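Local coordinates for ribonucleoside-diphosphate reductase, alpha chain (Actinobacillus ureae ATCC 25976, PDB 6DQX), which probably reduces ribonucleoside diphosphates to deoxyribonucleotides, serving as the catalytic subunit of a class Id ribonucleotide reductase, at residues A[137-145]-A[154-164]; A[349-357]-A[369-380]. All coordinates share one frame; numbering follows the deposited sequence.

Interaction 1 of 2, residues A[137-145]-A[154-164]; sequences YFGDIRPRG and SDGSFNFSKLF. With EDO (1,2-ethanediol), chain H.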
loop_
_atom_site.group_PDB
_atom_site.type_symbol
_atom_site.label_atom_id
_atom_site.label_comp_id
_atom_site.label_asym_id
_atom_site.label_seq_id
_atom_site.Cartn_x
_atom_site.Cartn_y
_atom_site.Cartn_z
ATOM N N TYR A 137 -4.378 -12.862 -7.481
ATOM C CA TYR A 137 -5.729 -13.084 -7.996
ATOM C C TYR A 137 -6.726 -12.131 -7.325
ATOM O O TYR A 137 -6.877 -12.171 -6.109
ATOM C CB TYR A 137 -6.171 -14.515 -7.752
ATOM C CG TYR A 137 -7.577 -14.833 -8.204
ATOM C CD1 TYR A 137 -7.938 -14.754 -9.555
ATOM C CD2 TYR A 137 -8.550 -15.206 -7.300
ATOM C CE1 TYR A 137 -9.236 -15.063 -9.974
ATOM C CE2 TYR A 137 -9.861 -15.497 -7.702
ATOM C CZ TYR A 137 -10.188 -15.423 -9.048
ATOM O OH TYR A 137 -11.462 -15.729 -9.474
ATOM N N PHE A 138 -7.438 -11.372 -8.158
ATOM C CA PHE A 138 -8.415 -10.324 -7.741
ATOM C C PHE A 138 -9.868 -10.742 -7.870
ATOM O O PHE A 138 -10.778 -10.000 -7.443
ATOM C CB PHE A 138 -8.182 -9.052 -8.570
ATOM C CG PHE A 138 -6.955 -8.301 -8.192
ATOM C CD1 PHE A 138 -5.698 -8.765 -8.546
ATOM C CD2 PHE A 138 -7.037 -7.107 -7.469
ATOM C CE1 PHE A 138 -4.553 -8.084 -8.215
ATOM C CE2 PHE A 138 -5.893 -6.430 -7.145
ATOM C CZ PHE A 138 -4.642 -6.902 -7.500
ATOM N N GLY A 139 -10.125 -11.916 -8.445
ATOM C CA GLY A 139 -11.470 -12.282 -8.858
ATOM C C GLY A 139 -12.506 -12.579 -7.792
ATOM O O GLY A 139 -13.700 -12.659 -8.098
ATOM N N ASP A 140 -12.079 -12.782 -6.548
ATOM C CA ASP A 140 -13.028 -12.963 -5.454
ATOM C C ASP A 140 -13.325 -11.665 -4.696
ATOM O O ASP A 140 -14.133 -11.677 -3.770
ATOM C CB ASP A 140 -12.572 -14.093 -4.516
ATOM C CG ASP A 140 -12.883 -15.488 -5.082
ATOM O OD1 ASP A 140 -13.699 -15.616 -6.008
ATOM O OD2 ASP A 140 -12.331 -16.467 -4.557
ATOM N N ILE A 141 -12.707 -10.563 -5.105
ATOM C CA ILE A 141 -13.099 -9.227 -4.607
ATOM C C ILE A 141 -14.473 -8.872 -5.197
ATOM O O ILE A 141 -14.698 -8.935 -6.416
ATOM C CB ILE A 141 -12.054 -8.155 -4.977
ATOM C CG1 ILE A 141 -10.701 -8.469 -4.326
ATOM C CG2 ILE A 141 -12.540 -6.771 -4.558
ATOM C CD1 ILE A 141 -9.553 -7.643 -4.853
ATOM N N ARG A 142 -15.404 -8.445 -4.348
ATOM C CA ARG A 142 -16.730 -8.110 -4.845
ATOM C C ARG A 142 -16.627 -6.896 -5.785
ATOM O O ARG A 142 -15.774 -6.046 -5.575
ATOM C CB ARG A 142 -17.684 -7.827 -3.697
ATOM C CG ARG A 142 -18.334 -9.075 -3.104
ATOM C CD ARG A 142 -19.172 -8.747 -1.872
ATOM N NE ARG A 142 -18.334 -8.275 -0.764
ATOM C CZ ARG A 142 -18.032 -7.007 -0.474
ATOM N NH1 ARG A 142 -17.248 -6.753 0.572
ATOM N NH2 ARG A 142 -18.486 -5.991 -1.205
ATOM N N PRO A 143 -17.465 -6.841 -6.829
ATOM C CA PRO A 143 -17.376 -5.796 -7.858
ATOM C C PRO A 143 -17.900 -4.421 -7.420
ATOM O O PRO A 143 -18.569 -4.313 -6.388
ATOM C CB PRO A 143 -18.228 -6.353 -8.994
ATOM C CG PRO A 143 -19.216 -7.234 -8.335
ATOM C CD PRO A 143 -18.538 -7.808 -7.126
ATOM N N ARG A 144 -17.575 -3.396 -8.205
ATOM C CA ARG A 144 -17.973 -2.020 -7.914
ATOM C C ARG A 144 -19.489 -1.980 -7.736
ATOM O O ARG A 144 -20.226 -2.549 -8.540
ATOM C CB ARG A 144 -17.562 -1.088 -9.053
ATOM C CG ARG A 144 -17.807 0.387 -8.768
ATOM C CD ARG A 144 -17.399 1.251 -9.948
ATOM N NE ARG A 144 -15.949 1.278 -10.115
ATOM C CZ ARG A 144 -15.095 1.981 -9.370
ATOM N NH1 ARG A 144 -15.504 2.742 -8.346
ATOM N NH2 ARG A 144 -13.794 1.910 -9.641
ATOM N N GLY A 145 -19.940 -1.333 -6.661
ATOM C CA GLY A 145 -21.374 -1.207 -6.369
ATOM C C GLY A 145 -21.938 -2.213 -5.377
ATOM O O GLY A 145 -23.077 -2.067 -4.940
ATOM N N SER A 154 -19.208 -0.730 -2.287
ATOM C CA SER A 154 -17.803 -0.991 -2.609
ATOM C C SER A 154 -17.364 -0.363 -3.919
ATOM O O SER A 154 -18.160 -0.119 -4.823
ATOM C CB SER A 154 -17.512 -2.490 -2.687
ATOM O OG SER A 154 -16.153 -2.677 -3.045
ATOM N N ASP A 155 -16.061 -0.132 -4.001
ATOM C CA ASP A 155 -15.440 0.480 -5.165
ATOM C C ASP A 155 -14.878 -0.553 -6.156
ATOM O O ASP A 155 -14.468 -0.186 -7.250
ATOM C CB ASP A 155 -14.338 1.415 -4.702
ATOM C CG ASP A 155 -14.878 2.554 -3.875
ATOM O OD1 ASP A 155 -15.435 3.507 -4.485
ATOM O OD2 ASP A 155 -14.749 2.471 -2.637
ATOM N N GLY A 156 -14.864 -1.821 -5.749
ATOM C CA GLY A 156 -14.564 -2.936 -6.642
ATOM C C GLY A 156 -13.087 -3.249 -6.759
ATOM O O GLY A 156 -12.242 -2.617 -6.129
ATOM N N SER A 157 -12.791 -4.238 -7.601
ATOM C CA SER A 157 -11.464 -4.823 -7.707
ATOM C C SER A 157 -10.449 -3.937 -8.410
ATOM O O SER A 157 -9.254 -3.979 -8.095
ATOM C CB SER A 157 -11.585 -6.153 -8.451
ATOM O OG SER A 157 -12.083 -5.935 -9.772
ATOM N N PHE A 158 -10.902 -3.153 -9.387
ATOM C CA PHE A 158 -10.007 -2.239 -10.082
ATOM C C PHE A 158 -9.460 -1.148 -9.150
ATOM O O PHE A 158 -8.265 -0.810 -9.178
ATOM C CB PHE A 158 -10.703 -1.620 -11.291
ATOM C CG PHE A 158 -9.841 -0.654 -12.036
ATOM C CD1 PHE A 158 -9.826 0.695 -11.680
ATOM C CD2 PHE A 158 -8.998 -1.090 -13.058
ATOM C CE1 PHE A 158 -9.001 1.593 -12.335
ATOM C CE2 PHE A 158 -8.181 -0.199 -13.721
ATOM C CZ PHE A 158 -8.181 1.145 -13.363
ATOM N N ASN A 159 -10.340 -0.611 -8.316
ATOM C CA ASN A 159 -9.949 0.320 -7.263
ATOM C C ASN A 159 -8.767 -0.233 -6.436
ATOM O O ASN A 159 -7.757 0.441 -6.260
ATOM C CB ASN A 159 -11.180 0.598 -6.379
ATOM C CG ASN A 159 -10.861 1.476 -5.184
ATOM O OD1 ASN A 159 -10.528 2.627 -5.342
ATOM N ND2 ASN A 159 -10.964 0.912 -3.984
ATOM N N PHE A 160 -8.867 -1.477 -5.956
ATOM C CA PHE A 160 -7.756 -2.057 -5.182
ATOM C C PHE A 160 -6.485 -2.332 -5.998
ATOM O O PHE A 160 -5.384 -2.334 -5.447
ATOM C CB PHE A 160 -8.190 -3.311 -4.416
ATOM C CG PHE A 160 -9.225 -3.025 -3.387
ATOM C CD1 PHE A 160 -8.918 -2.217 -2.286
ATOM C CD2 PHE A 160 -10.497 -3.484 -3.539
ATOM C CE1 PHE A 160 -9.881 -1.914 -1.358
ATOM C CE2 PHE A 160 -11.475 -3.183 -2.611
ATOM C CZ PHE A 160 -11.161 -2.399 -1.512
ATOM N N SER A 161 -6.621 -2.550 -7.302
ATOM C CA SER A 161 -5.427 -2.716 -8.162
ATOM C C SER A 161 -4.515 -1.487 -8.130
ATOM O O SER A 161 -3.313 -1.624 -8.251
ATOM C CB SER A 161 -5.813 -3.067 -9.607
ATOM O OG SER A 161 -6.146 -1.923 -10.388
ATOM N N LYS A 162 -5.083 -0.291 -7.867
ATOM C CA LYS A 162 -4.298 0.941 -7.741
ATOM C C LYS A 162 -3.280 0.857 -6.625
ATOM O O LYS A 162 -2.184 1.379 -6.732
ATOM C CB LYS A 162 -5.212 2.182 -7.555
ATOM C CG LYS A 162 -6.133 2.405 -8.733
ATOM C CD LYS A 162 -6.745 3.802 -8.773
ATOM C CE LYS A 162 -7.789 3.985 -7.710
ATOM N NZ LYS A 162 -8.473 5.305 -7.826
ATOM N N LEU A 163 -3.609 0.137 -5.564
ATOM C CA LEU A 163 -2.699 -0.047 -4.462
ATOM C C LEU A 163 -1.451 -0.829 -4.869
ATOM O O LEU A 163 -0.328 -0.492 -4.517
ATOM C CB LEU A 163 -3.453 -0.779 -3.361
ATOM C CG LEU A 163 -2.905 -0.937 -1.969
ATOM C CD1 LEU A 163 -2.228 0.327 -1.461
ATOM C CD2 LEU A 163 -4.076 -1.354 -1.081
ATOM N N PHE A 164 -1.649 -1.873 -5.665
ATOM C CA PHE A 164 -0.518 -2.717 -6.060
ATOM C C PHE A 164 0.357 -2.034 -7.097
ATOM O O PHE A 164 1.578 -2.141 -7.047
ATOM C CB PHE A 164 -1.050 -4.073 -6.511
ATOM C CG PHE A 164 -1.695 -4.825 -5.392
ATOM C CD1 PHE A 164 -0.907 -5.568 -4.519
ATOM C CD2 PHE A 164 -3.056 -4.715 -5.139
ATOM C CE1 PHE A 164 -1.480 -6.226 -3.439
ATOM C CE2 PHE A 164 -3.638 -5.367 -4.059
ATOM C CZ PHE A 164 -2.843 -6.131 -3.206
HETATM C C1 EDO H . -13.879 -4.341 0.917
HETATM O O1 EDO H . -14.997 -4.999 1.515
HETATM C C2 EDO H . -13.234 -5.311 -0.061
HETATM O O2 EDO H . -14.173 -5.662 -1.087
HETATM O O HOH W 1 -17.322 3.201 -6.124
#
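Arg144 reaches over the backbone of Asp155, and its side chain tracks one carbonyl along nearly all its length. CB and CG both lie 3.7 Å from Asp155 O, and NE lies 3.5 Å from the same oxygen. A bend at chi3 (-70°) turns the guanidinium so that Asp155 O sits over the centre of one face, 3.1 Å from CZ. At that angle neither terminal nitrogen hydrogen-bonds the carbonyl. NH1 instead looks toward Asp155 OD1, a long salt bridge, with a water between them that Arg144 NH1 reaches only weakly, while NH2 finds its main partner in Glu194. Just beyond, Gly145 N gives Ser154 O an almost straight 2.8 Å hydrogen bond. Ser154 OG in turn accepts from Gly156 N, capping the turn into the helix.

Farther along, Ile141 CG2 rests against Ser157 CA and the Phe160 ring. Phe138 pushes its edge toward the face of Phe164, Phe138 CZ lying 3.6 Å from Phe164 CD2, with the planes at 85°. Asn159 and Phe160 also meet Val170 of the second subunit, consistent with the helical dimer interface of class I enzymes. The chain here runs from strand 134-137 through helix 156-170 to the neighbouring parallel strand 181-186: a beta-alpha-beta crossover.

Interaction 2 of 2, residues A[349-357]-A[369-380]; sequences GVLGWHSYL and AMQKNNLIFKTL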
loop_
_atom_site.group_PDB
_atom_site.type_symbol
_atom_site.label_atom_id
_atom_site.label_comp_id
_atom_site.label_asym_id
_atom_site.label_seq_id
_atom_site.Cartn_x
_atom_site.Cartn_y
_atom_site.Cartn_z
ATOM N N GLY A 349 12.577 -26.182 -16.216
ATOM C CA GLY A 349 12.235 -25.755 -17.569
ATOM C C GLY A 349 13.275 -26.148 -18.586
ATOM O O GLY A 349 14.127 -27.007 -18.333
ATOM N N VAL A 350 13.240 -25.462 -19.739
ATOM C CA VAL A 350 14.146 -25.728 -20.847
ATOM C C VAL A 350 14.514 -24.459 -21.570
ATOM O O VAL A 350 13.829 -23.442 -21.434
ATOM C CB VAL A 350 13.503 -26.673 -21.929
ATOM C CG1 VAL A 350 13.094 -27.987 -21.271
ATOM C CG2 VAL A 350 12.314 -26.020 -22.622
ATOM N N LEU A 351 15.623 -24.519 -22.288
ATOM C CA LEU A 351 15.934 -23.529 -23.330
ATOM C C LEU A 351 16.663 -24.217 -24.471
ATOM O O LEU A 351 16.980 -25.402 -24.385
ATOM C CB LEU A 351 16.744 -22.360 -22.751
ATOM C CG LEU A 351 17.908 -22.679 -21.823
ATOM C CD1 LEU A 351 19.138 -23.130 -22.565
ATOM C CD2 LEU A 351 18.242 -21.446 -20.968
ATOM N N GLY A 352 16.835 -23.504 -25.578
ATOM C CA GLY A 352 17.585 -24.030 -26.702
ATOM C C GLY A 352 16.811 -24.995 -27.574
ATOM O O GLY A 352 17.429 -25.780 -28.289
ATOM N N TRP A 353 15.476 -24.978 -27.514
ATOM C CA TRP A 353 14.658 -25.831 -28.402
ATOM C C TRP A 353 14.945 -25.566 -29.885
ATOM O O TRP A 353 15.253 -26.491 -30.647
ATOM C CB TRP A 353 13.180 -25.577 -28.122
ATOM C CG TRP A 353 12.150 -26.210 -29.033
ATOM C CD1 TRP A 353 11.075 -25.574 -29.599
ATOM C CD2 TRP A 353 12.067 -27.584 -29.460
ATOM N NE1 TRP A 353 10.323 -26.465 -30.345
ATOM C CE2 TRP A 353 10.907 -27.704 -30.266
ATOM C CE3 TRP A 353 12.839 -28.722 -29.216
ATOM C CZ2 TRP A 353 10.522 -28.928 -30.870
ATOM C CZ3 TRP A 353 12.456 -29.943 -29.845
ATOM C CH2 TRP A 353 11.306 -30.020 -30.636
ATOM N N HIS A 354 14.848 -24.301 -30.304
ATOM C CA HIS A 354 15.091 -23.986 -31.708
ATOM C C HIS A 354 16.549 -24.282 -32.086
ATOM O O HIS A 354 16.821 -24.834 -33.171
ATOM C CB HIS A 354 14.718 -22.549 -32.025
ATOM C CG HIS A 354 14.510 -22.289 -33.474
ATOM N ND1 HIS A 354 14.355 -21.017 -33.981
ATOM C CD2 HIS A 354 14.401 -23.133 -34.536
ATOM C CE1 HIS A 354 14.160 -21.085 -35.285
ATOM N NE2 HIS A 354 14.189 -22.356 -35.649
ATOM N N SER A 355 17.470 -23.981 -31.163
ATOM C CA SER A 355 18.861 -24.370 -31.333
ATOM C C SER A 355 19.047 -25.862 -31.607
ATOM O O SER A 355 19.787 -26.229 -32.527
ATOM C CB SER A 355 19.733 -23.939 -30.148
ATOM O OG SER A 355 19.789 -22.518 -30.076
ATOM N N TYR A 356 18.419 -26.710 -30.796
ATOM C CA TYR A 356 18.474 -28.144 -31.039
ATOM C C TYR A 356 17.967 -28.485 -32.448
ATOM O O TYR A 356 18.603 -29.271 -33.166
ATOM C CB TYR A 356 17.679 -28.907 -29.977
ATOM C CG TYR A 356 17.626 -30.384 -30.230
ATOM C CD1 TYR A 356 18.709 -31.190 -29.931
ATOM C CD2 TYR A 356 16.512 -30.968 -30.813
ATOM C CE1 TYR A 356 18.684 -32.552 -30.187
ATOM C CE2 TYR A 356 16.476 -32.331 -31.067
ATOM C CZ TYR A 356 17.573 -33.117 -30.755
ATOM O OH TYR A 356 17.559 -34.479 -30.997
ATOM N N LEU A 357 16.835 -27.907 -32.842
ATOM C CA LEU A 357 16.271 -28.203 -34.168
ATOM C C LEU A 357 17.220 -27.775 -35.263
ATOM O O LEU A 357 17.466 -28.539 -36.208
ATOM C CB LEU A 357 14.909 -27.565 -34.368
ATOM C CG LEU A 357 13.828 -28.112 -33.441
ATOM C CD1 LEU A 357 12.550 -27.372 -33.702
ATOM C CD2 LEU A 357 13.623 -29.616 -33.595
ATOM N N ALA A 369 10.129 -32.073 -36.191
ATOM C CA ALA A 369 10.125 -31.249 -34.937
ATOM C C ALA A 369 9.133 -31.793 -33.915
ATOM O O ALA A 369 9.463 -31.945 -32.737
ATOM C CB ALA A 369 9.792 -29.810 -35.250
ATOM N N MET A 370 7.928 -32.134 -34.376
ATOM C CA MET A 370 6.927 -32.710 -33.491
ATOM C C MET A 370 7.392 -34.026 -32.886
ATOM O O MET A 370 7.159 -34.277 -31.710
ATOM C CB MET A 370 5.595 -32.886 -34.197
ATOM C CG MET A 370 4.974 -31.582 -34.633
ATOM S SD MET A 370 3.258 -31.773 -35.074
ATOM C CE MET A 370 2.486 -31.849 -33.464
ATOM N N GLN A 371 8.079 -34.869 -33.673
ATOM C CA GLN A 371 8.656 -36.092 -33.104
ATOM C C GLN A 371 9.652 -35.834 -31.998
ATOM O O GLN A 371 9.642 -36.516 -30.967
ATOM C CB GLN A 371 9.337 -36.941 -34.178
ATOM C CG GLN A 371 8.358 -37.392 -35.226
ATOM C CD GLN A 371 9.040 -38.260 -36.263
ATOM O OE1 GLN A 371 10.070 -37.866 -36.831
ATOM N NE2 GLN A 371 8.510 -39.474 -36.472
ATOM N N LYS A 372 10.541 -34.881 -32.230
ATOM C CA LYS A 372 11.543 -34.510 -31.227
ATOM C C LYS A 372 10.907 -33.884 -29.976
ATOM O O LYS A 372 11.362 -34.124 -28.843
ATOM C CB LYS A 372 12.576 -33.550 -31.822
ATOM C CG LYS A 372 13.464 -34.141 -32.933
ATOM C CD LYS A 372 14.332 -35.271 -32.437
ATOM C CE LYS A 372 15.514 -35.484 -33.380
ATOM N NZ LYS A 372 16.216 -36.712 -32.975
ATOM N N ASN A 373 9.852 -33.118 -30.202
ATOM C CA ASN A 373 9.112 -32.407 -29.107
ATOM C C ASN A 373 8.556 -33.475 -28.159
ATOM O O ASN A 373 8.748 -33.415 -26.948
ATOM C CB ASN A 373 7.999 -31.571 -29.728
ATOM C CG ASN A 373 7.423 -30.530 -28.798
ATOM O OD1 ASN A 373 8.140 -29.924 -28.015
ATOM N ND2 ASN A 373 6.120 -30.316 -28.892
ATOM N N ASN A 374 7.893 -34.493 -28.730
ATOM C CA ASN A 374 7.367 -35.569 -27.931
ATOM C C ASN A 374 8.452 -36.309 -27.152
ATOM O O ASN A 374 8.285 -36.595 -25.959
ATOM C CB ASN A 374 6.594 -36.569 -28.812
ATOM C CG ASN A 374 5.933 -37.645 -27.998
ATOM O OD1 ASN A 374 4.938 -37.384 -27.321
ATOM N ND2 ASN A 374 6.448 -38.882 -28.090
ATOM N N LEU A 375 9.548 -36.644 -27.833
ATOM C CA LEU A 375 10.647 -37.399 -27.242
ATOM C C LEU A 375 11.275 -36.642 -26.072
ATOM O O LEU A 375 11.461 -37.184 -24.995
ATOM C CB LEU A 375 11.725 -37.667 -28.296
ATOM C CG LEU A 375 12.987 -38.349 -27.772
ATOM C CD1 LEU A 375 12.667 -39.715 -27.158
ATOM C CD2 LEU A 375 13.990 -38.446 -28.891
ATOM N N ILE A 376 11.617 -35.396 -26.323
ATOM C CA ILE A 376 12.301 -34.584 -25.308
ATOM C C ILE A 376 11.461 -34.408 -24.053
ATOM O O ILE A 376 11.934 -34.673 -22.918
ATOM C CB ILE A 376 12.715 -33.224 -25.900
ATOM C CG1 ILE A 376 13.908 -33.457 -26.842
ATOM C CG2 ILE A 376 13.076 -32.224 -24.802
ATOM C CD1 ILE A 376 14.368 -32.243 -27.611
ATOM N N PHE A 377 10.216 -34.000 -24.244
ATOM C CA PHE A 377 9.369 -33.690 -23.078
ATOM C C PHE A 377 8.880 -34.929 -22.346
ATOM O O PHE A 377 8.768 -34.910 -21.141
ATOM C CB PHE A 377 8.309 -32.699 -23.470
ATOM C CG PHE A 377 8.895 -31.347 -23.712
ATOM C CD1 PHE A 377 9.175 -30.497 -22.637
ATOM C CD2 PHE A 377 9.247 -30.951 -24.968
ATOM C CE1 PHE A 377 9.751 -29.272 -22.870
ATOM C CE2 PHE A 377 9.852 -29.750 -25.204
ATOM C CZ PHE A 377 10.079 -28.888 -24.140
ATOM N N LYS A 378 8.703 -36.040 -23.070
ATOM C CA LYS A 378 8.442 -37.315 -22.427
ATOM C C LYS A 378 9.607 -37.748 -21.543
ATOM O O LYS A 378 9.409 -38.251 -20.412
ATOM C CB LYS A 378 8.093 -38.399 -23.476
ATOM C CG LYS A 378 7.694 -39.752 -22.858
ATOM C CD LYS A 378 7.230 -40.729 -23.954
ATOM C CE LYS A 378 6.621 -41.990 -23.356
ATOM N NZ LYS A 378 7.674 -42.950 -22.927
ATOM N N THR A 379 10.815 -37.607 -22.068
ATOM C CA THR A 379 12.030 -37.974 -21.341
ATOM C C THR A 379 12.165 -37.139 -20.069
ATOM O O THR A 379 12.441 -37.660 -18.982
ATOM C CB THR A 379 13.275 -37.779 -22.214
ATOM O OG1 THR A 379 13.165 -38.586 -23.411
ATOM C CG2 THR A 379 14.529 -38.160 -21.491
ATOM N N LEU A 380 11.968 -35.844 -20.228
ATOM C CA LEU A 380 12.025 -34.945 -19.040
ATOM C C LEU A 380 10.971 -35.243 -17.980
ATOM O O LEU A 380 11.284 -35.263 -16.786
ATOM C CB LEU A 380 11.983 -33.494 -19.488
ATOM C CG LEU A 380 13.321 -33.013 -20.068
ATOM C CD1 LEU A 380 13.130 -31.619 -20.657
ATOM C CD2 LEU A 380 14.451 -33.062 -19.057
#
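Trp353 drives the far end of its six-membered ring into the side of helix 367-395. CH2 lies 3.4 Å from Ala369 O, which meets the ring at its edge and in its plane while also accepting the helical bond from Asn373 N. The indole has company on both faces: Asn373 OD1 is 3.8 Å above one, and Leu357 CD1, from its own segment, is 3.7 Å above the other, each offset toward the rim. With CG anti to the backbone N (chi1 172°), the ring extends across to the longer helix, where CZ3 comes within 3.7 Å of Ile376 CD1.

That same methyl sits over a face of Tyr356, 4.0 Å from CE2, and so packs against two aromatic rings. Lys372 passes the edge of the tyrosine at about a right angle, and its NZ makes a weak 3.3 Å hydrogen bond to Tyr356 OH. The hydroxyl's stronger partner is Asp301.

Over residues 353-357 and 369-380 the helix axes run at 125°, 11.3 Å apart at closest. Helix 353-359 follows strand 347-351 after Gly352, its N-cap. The strand lies parallel to strand 288-296 in the sheet of the ribonucleotide reductase barrel domain; the longer helix packs against that sheet, Leu380 touching Met295 of strand 288-296.

At the strand, Val350 CG1 touches both Phe377 CE1 and Leu380 CD1, 3.7 Å from the latter, and CG2 also touches the phenylalanine ring.

In the second shell, helix 502-513 fixes the polar ends. Gln508 OE1 accepts a hydrogen bond from Trp353 NE1, Gln511 OE1 and Gln508 O accept from Asn373 ND2, and Arg512 NE donates to Asn373 OD1, holding the amide in place above the indole. Phe300 and Trp303 of helix 300-303 back Ile376 and Leu380.

In the fold
Interactions 1 and 2 follow one another along the chain and lie on opposite sides of its centre, 41 Å apart between centres and about 23 Å at their nearest atoms, so they do not touch. Both are tied to the same mixed sheet. Strand 134-137, which leads into interaction 1, pairs with 105-109; that strand pairs with 288-296, which also pairs with strand 347-351 of interaction 2. The surroundings differ: helix 156-170 faces the second subunit, whereas interaction 2 is a buried contact within one chain, beside helices 300-303 and 502-513. One contact therefore belongs to the dimer side of the barrel domain, the other to strand-and-helix packing within a single subunit.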